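Local atomic coordinates of YesW protein (Bacillus subtilis, PDB entry 2ZUX), a protein that cleaves type I rhamnogalacturonan of plant cell walls by endo-acting elimination, as a secreted, calcium-containing lyase of polysaccharide lyase family 11. Residues Ala33-Asn38 and Val69-Asn74; His92-Asp97 and Asp154-Asp159. All coordinates share one frame; numbering follows the deposited sequence.

Contact 1 of 2, residues Ala33-Asn38 and Val69-Asn74; sequences ASVLFN and VRAVVN
Antiparallel strand pairing joins Leu36-Asn38 to Val69-Val73 in the mixed beta-sheet of the N-terminal domain, whose family belongs to the E-set clan, consistent with an immunoglobulin-like fold; the centre of the contact lies about 30 Å from the centre of the chain. Strand 36-41 hydrogen-bonds here to strand 66-73, which in turn pairs with strand 76-87. Leu36 and Val72 form one hydrogen-bonded pair: Leu36 N reaches Val72 O at 3.2 Å, on a lone pair in the carbonyl plane, while the return bond from Val72 N to Leu36 O is shorter, 2.7 Å, its donor lifted 39° out of the plane. Asn38 and Arg70 repeat the reciprocal pattern, with Asn38 N donating almost straight (174°) to Arg70 O. Between them Phe37 and Ala71 face each other as a non-hydrogen-bonded pair.

On the face carrying Phe37 the contact is apolar. CG of Phe37 stands anti to the carbonyl carbon (chi1 -60°), which brings CD1 to 3.5 Å from Val69 CG1 and CE1 beside the methyl of Ala71. That same methyl meets Val35 CG1, and Trp25 packs edge-to-face with the phenyl ring. The other face is mixed: Asn38 ND2 lies 3.7 Å from Val72 CG2. The amide's OD1 is bonded to Asn47 and its ND2 to Glu77, which also forms a salt bridge with Arg70. Beyond the last bridge, where the two segments have diverged, a water spans the gap, 2.9 Å from Ser34 OG and accepting from Asn74 N at 3.2 Å.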
loop_
_atom_site.group_PDB
_atom_site.type_symbol
_atom_site.label_atom_id
_atom_site.label_comp_id
_atom_site.label_asym_id
_atom_site.label_seq_id
_atom_site.Cartn_x
_atom_site.Cartn_y
_atom_site.Cartn_z
ATOM N N ALA A 33 -6.597 11.769 -23.910
ATOM C CA ALA A 33 -6.457 13.158 -23.485
ATOM C C ALA A 33 -7.584 14.052 -24.000
ATOM O O ALA A 33 -7.861 15.096 -23.422
ATOM C CB ALA A 33 -5.104 13.713 -23.927
ATOM N N SER A 34 -8.229 13.637 -25.086
ATOM C CA SER A 34 -9.284 14.436 -25.703
ATOM C C SER A 34 -10.650 14.299 -25.027
ATOM O O SER A 34 -11.600 14.990 -25.399
ATOM C CB SER A 34 -9.399 14.100 -27.190
ATOM O OG SER A 34 -9.657 12.722 -27.376
ATOM N N VAL A 35 -10.755 13.412 -24.039
ATOM C CA VAL A 35 -12.023 13.204 -23.335
ATOM C C VAL A 35 -12.333 14.389 -22.421
ATOM O O VAL A 35 -11.452 14.893 -21.723
ATOM C CB VAL A 35 -12.018 11.863 -22.546
ATOM C CG1 VAL A 35 -13.317 11.667 -21.769
ATOM C CG2 VAL A 35 -11.815 10.695 -23.506
ATOM N N LEU A 36 -13.575 14.858 -22.473
ATOM C CA LEU A 36 -14.058 15.907 -21.590
ATOM C C LEU A 36 -15.270 15.389 -20.831
ATOM O O LEU A 36 -15.705 14.258 -21.060
ATOM C CB LEU A 36 -14.426 17.159 -22.390
ATOM C CG LEU A 36 -13.343 17.888 -23.192
ATOM C CD1 LEU A 36 -13.944 19.115 -23.859
ATOM C CD2 LEU A 36 -12.187 18.280 -22.305
ATOM N N PHE A 37 -15.807 16.209 -19.929
ATOM C CA PHE A 37 -16.903 15.776 -19.060
ATOM C C PHE A 37 -18.010 16.806 -18.892
ATOM O O PHE A 37 -17.756 18.011 -18.821
ATOM C CB PHE A 37 -16.370 15.387 -17.679
ATOM C CG PHE A 37 -15.382 14.264 -17.715
ATOM C CD1 PHE A 37 -15.820 12.947 -17.787
ATOM C CD2 PHE A 37 -14.014 14.522 -17.703
ATOM C CE1 PHE A 37 -14.915 11.896 -17.830
ATOM C CE2 PHE A 37 -13.098 13.475 -17.751
ATOM C CZ PHE A 37 -13.551 12.160 -17.816
ATOM N N ASN A 38 -19.240 16.307 -18.810
ATOM C CA ASN A 38 -20.370 17.114 -18.367
ATOM C C ASN A 38 -20.833 16.670 -16.985
ATOM O O ASN A 38 -20.889 15.471 -16.698
ATOM C CB ASN A 38 -21.524 17.044 -19.371
ATOM C CG ASN A 38 -21.235 17.818 -20.649
ATOM O OD1 ASN A 38 -20.543 18.835 -20.627
ATOM N ND2 ASN A 38 -21.768 17.336 -21.772
ATOM N N VAL A 69 -21.903 12.101 -13.912
ATOM C CA VAL A 69 -21.017 12.692 -14.897
ATOM C C VAL A 69 -21.151 11.908 -16.198
ATOM O O VAL A 69 -21.382 10.698 -16.178
ATOM C CB VAL A 69 -19.553 12.736 -14.380
ATOM C CG1 VAL A 69 -18.554 12.903 -15.523
ATOM C CG2 VAL A 69 -19.394 13.856 -13.356
ATOM N N ARG A 70 -21.040 12.609 -17.323
ATOM C CA ARG A 70 -21.035 11.970 -18.631
ATOM C C ARG A 70 -19.767 12.375 -19.361
ATOM O O ARG A 70 -19.477 13.569 -19.485
ATOM C CB ARG A 70 -22.268 12.376 -19.450
ATOM C CG ARG A 70 -23.596 12.023 -18.793
ATOM C CD ARG A 70 -24.778 12.321 -19.708
ATOM N NE ARG A 70 -26.011 12.473 -18.938
ATOM C CZ ARG A 70 -27.124 13.053 -19.383
ATOM N NH1 ARG A 70 -27.183 13.551 -20.613
ATOM N NH2 ARG A 70 -28.185 13.135 -18.589
ATOM N N ALA A 71 -19.007 11.383 -19.820
ATOM C CA ALA A 71 -17.841 11.639 -20.657
ATOM C C ALA A 71 -18.292 12.114 -22.034
ATOM O O ALA A 71 -19.365 11.733 -22.516
ATOM C CB ALA A 71 -16.980 10.387 -20.783
ATOM N N VAL A 72 -17.476 12.962 -22.650
ATOM C CA VAL A 72 -17.699 13.396 -24.026
ATOM C C VAL A 72 -16.516 12.907 -24.843
ATOM O O VAL A 72 -15.384 13.352 -24.646
ATOM C CB VAL A 72 -17.847 14.929 -24.140
ATOM C CG1 VAL A 72 -18.082 15.343 -25.595
ATOM C CG2 VAL A 72 -18.982 15.426 -23.256
ATOM N N VAL A 73 -16.795 11.965 -25.741
ATOM C CA VAL A 73 -15.766 11.284 -26.519
ATOM C C VAL A 73 -16.049 11.509 -28.000
ATOM O O VAL A 73 -17.158 11.243 -28.470
ATOM C CB VAL A 73 -15.746 9.764 -26.207
ATOM C CG1 VAL A 73 -14.669 9.050 -27.026
ATOM C CG2 VAL A 73 -15.536 9.518 -24.716
ATOM N N ASN A 74 -15.045 12.013 -28.722
ATOM C CA ASN A 74 -15.165 12.327 -30.155
ATOM C C ASN A 74 -16.435 13.127 -30.474
ATOM O O ASN A 74 -17.116 12.879 -31.470
ATOM C CB ASN A 74 -15.072 11.044 -31.002
ATOM C CG ASN A 74 -14.790 11.324 -32.472
ATOM O OD1 ASN A 74 -13.805 11.986 -32.821
ATOM N ND2 ASN A 74 -15.654 10.807 -33.344
HETATM O O HOH W 1 -12.476 12.116 -26.843
#

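Contact 2 of 2, residues His92-Asp97 and Asp154-Asp159; sequences HSVPLD and DAYKLD
Two sheets of the catalytic-domain beta-propeller meet where strand 91-95 and the segment after it run alongside strand 152-156 and the residues that follow, with Tyr156 reaching across to Leu96 and Asp97. CD2 of Leu96 lies over one face of the Tyr156 ring, 3.7 Å from its centroid and 20° off the normal, a CH-pi contact displaced toward the CE2-CZ side; the two side chains cross at about a right angle. At the far end of the ring Tyr156 OH accepts the backbone N-H of Asp97 (Asp97 N to Tyr156 OH 3.0 Å, 162°). The same Tyr156 OH gives a weak hydrogen bond to Asp154 OD2 at 2.8 Å. The directions of 92-97 and 154-158 are 152° apart, yet no beta bridge links them. This is packing between neighbouring sheets of the propeller: strand 91-95 pairs with 524-528, whereas 152-156 lies between 129-136 and 162-167. Asp154 is held from its own sheet by Arg165 and Trp134. A phenylalanine in place of Tyr156 would probably leave the Asp97 N-H without its acceptor and Asp154 OD2 without the phenol's hydrogen bond. Further along, CG1 of Val94 lies 4.0 Å from Tyr156 CB and 3.7 Å from Lys157 O. Past Val94 a single water donates to both Ser93 O and Leu158 O, each at 2.8 Å.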
loop_
_atom_site.group_PDB
_atom_site.type_symbol
_atom_site.label_atom_id
_atom_site.label_comp_id
_atom_site.label_asym_id
_atom_site.label_seq_id
_atom_site.Cartn_x
_atom_site.Cartn_y
_atom_site.Cartn_z
ATOM N N HIS A 92 -16.426 9.938 4.834
ATOM C CA HIS A 92 -17.462 8.934 4.766
ATOM C C HIS A 92 -17.148 7.847 5.791
ATOM O O HIS A 92 -16.036 7.316 5.814
ATOM C CB HIS A 92 -17.503 8.326 3.371
ATOM C CG HIS A 92 -18.514 7.243 3.231
ATOM N ND1 HIS A 92 -18.189 5.904 3.206
ATOM C CD2 HIS A 92 -19.862 7.307 3.157
ATOM C CE1 HIS A 92 -19.297 5.192 3.097
ATOM N NE2 HIS A 92 -20.326 6.019 3.069
ATOM N N SER A 93 -18.124 7.505 6.629
ATOM C CA SER A 93 -17.941 6.483 7.657
ATOM C C SER A 93 -18.385 5.107 7.201
ATOM O O SER A 93 -19.488 4.934 6.689
ATOM C CB SER A 93 -18.697 6.854 8.937
ATOM O OG SER A 93 -18.143 8.016 9.516
ATOM N N VAL A 94 -17.503 4.130 7.390
ATOM C CA VAL A 94 -17.830 2.729 7.181
ATOM C C VAL A 94 -17.930 2.097 8.566
ATOM O O VAL A 94 -16.914 1.907 9.228
ATOM C CB VAL A 94 -16.735 2.011 6.346
ATOM C CG1 VAL A 94 -17.132 0.564 6.067
ATOM C CG2 VAL A 94 -16.473 2.752 5.030
ATOM N N PRO A 95 -19.162 1.803 9.034
ATOM C CA PRO A 95 -19.287 1.184 10.353
ATOM C C PRO A 95 -18.638 -0.195 10.358
ATOM O O PRO A 95 -18.717 -0.922 9.366
ATOM C CB PRO A 95 -20.802 1.059 10.547
ATOM C CG PRO A 95 -21.371 1.081 9.170
ATOM C CD PRO A 95 -20.474 1.996 8.388
ATOM N N LEU A 96 -18.010 -0.533 11.478
ATOM C CA LEU A 96 -17.314 -1.810 11.620
ATOM C C LEU A 96 -18.035 -2.727 12.591
ATOM O O LEU A 96 -18.757 -2.269 13.481
ATOM C CB LEU A 96 -15.875 -1.586 12.102
ATOM C CG LEU A 96 -14.980 -0.741 11.185
ATOM C CD1 LEU A 96 -13.630 -0.491 11.827
ATOM C CD2 LEU A 96 -14.812 -1.419 9.830
ATOM N N ASP A 97 -17.832 -4.023 12.410
ATOM C CA ASP A 97 -18.270 -5.014 13.388
ATOM C C ASP A 97 -17.066 -5.319 14.270
ATOM O O ASP A 97 -16.253 -6.191 13.959
ATOM C CB ASP A 97 -18.795 -6.275 12.695
ATOM C CG ASP A 97 -19.156 -7.379 13.682
ATOM O OD1 ASP A 97 -19.487 -7.067 14.847
ATOM O OD2 ASP A 97 -19.111 -8.563 13.288
ATOM N N ASP A 154 -11.328 -8.813 7.827
ATOM C CA ASP A 154 -12.703 -8.592 7.365
ATOM C C ASP A 154 -12.725 -7.961 5.984
ATOM O O ASP A 154 -11.781 -7.277 5.594
ATOM C CB ASP A 154 -13.437 -7.608 8.281
ATOM C CG ASP A 154 -13.756 -8.160 9.654
ATOM O OD1 ASP A 154 -13.446 -9.324 9.971
ATOM O OD2 ASP A 154 -14.350 -7.392 10.441
ATOM N N ALA A 155 -13.837 -8.141 5.274
ATOM C CA ALA A 155 -14.118 -7.359 4.068
ATOM C C ALA A 155 -15.368 -6.528 4.276
ATOM O O ALA A 155 -16.394 -7.058 4.713
ATOM C CB ALA A 155 -14.292 -8.256 2.868
ATOM N N TYR A 156 -15.274 -5.241 3.942
ATOM C CA TYR A 156 -16.420 -4.323 3.994
ATOM C C TYR A 156 -16.651 -3.648 2.654
ATOM O O TYR A 156 -15.705 -3.213 1.989
ATOM C CB TYR A 156 -16.199 -3.221 5.038
ATOM C CG TYR A 156 -16.155 -3.735 6.443
ATOM C CD1 TYR A 156 -17.321 -3.835 7.199
ATOM C CD2 TYR A 156 -14.947 -4.132 7.025
ATOM C CE1 TYR A 156 -17.292 -4.331 8.491
ATOM C CE2 TYR A 156 -14.910 -4.627 8.309
ATOM C CZ TYR A 156 -16.085 -4.715 9.040
ATOM O OH TYR A 156 -16.047 -5.214 10.322
ATOM N N LYS A 157 -17.917 -3.546 2.265
ATOM C CA LYS A 157 -18.299 -2.615 1.217
ATOM C C LYS A 157 -18.310 -1.216 1.811
ATOM O O LYS A 157 -18.433 -1.053 3.027
ATOM C CB LYS A 157 -19.680 -2.962 0.664
ATOM C CG LYS A 157 -19.687 -4.235 -0.144
ATOM C CD LYS A 157 -21.060 -4.507 -0.741
ATOM C CE LYS A 157 -20.936 -5.369 -1.978
ATOM N NZ LYS A 157 -20.260 -4.631 -3.089
ATOM N N LEU A 158 -18.191 -0.200 0.961
ATOM C CA LEU A 158 -18.179 1.178 1.449
ATOM C C LEU A 158 -19.500 1.567 2.121
ATOM O O LEU A 158 -19.528 2.469 2.959
ATOM C CB LEU A 158 -17.808 2.162 0.334
ATOM C CG LEU A 158 -16.464 1.908 -0.363
ATOM C CD1 LEU A 158 -16.141 3.094 -1.270
ATOM C CD2 LEU A 158 -15.319 1.650 0.629
ATOM N N ASP A 159 -20.578 0.844 1.812
ATOM C CA ASP A 159 -21.873 1.122 2.443
ATOM C C ASP A 159 -21.989 0.523 3.851
ATOM O O ASP A 159 -23.019 0.671 4.517
ATOM C CB ASP A 159 -23.042 0.704 1.535
ATOM C CG ASP A 159 -23.232 -0.805 1.442
ATOM O OD1 ASP A 159 -22.463 -1.577 2.050
ATOM O OD2 ASP A 159 -24.182 -1.229 0.753
HETATM O O HOH W 2 -21.040 3.118 5.227
#

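The two contacts lie in different domains, their centres 32 Å apart and their nearest atoms about 17 Å apart, and they share no strand. Contact 1 sits far out in the N-terminal beta-sheet domain and works within one sheet, through paired backbone amides and carbonyls, with side chains filling in on both faces. Contact 2 lies nearer the centre of the molecule and joins two sheets of the propeller, so side chains carry most of it and the one direct hydrogen bond across it ends on a phenol. Both are only partly buried, and in each a water bridges the segments, in contact 1 just beyond the paired strands and in contact 2 at the end away from Tyr156 OH.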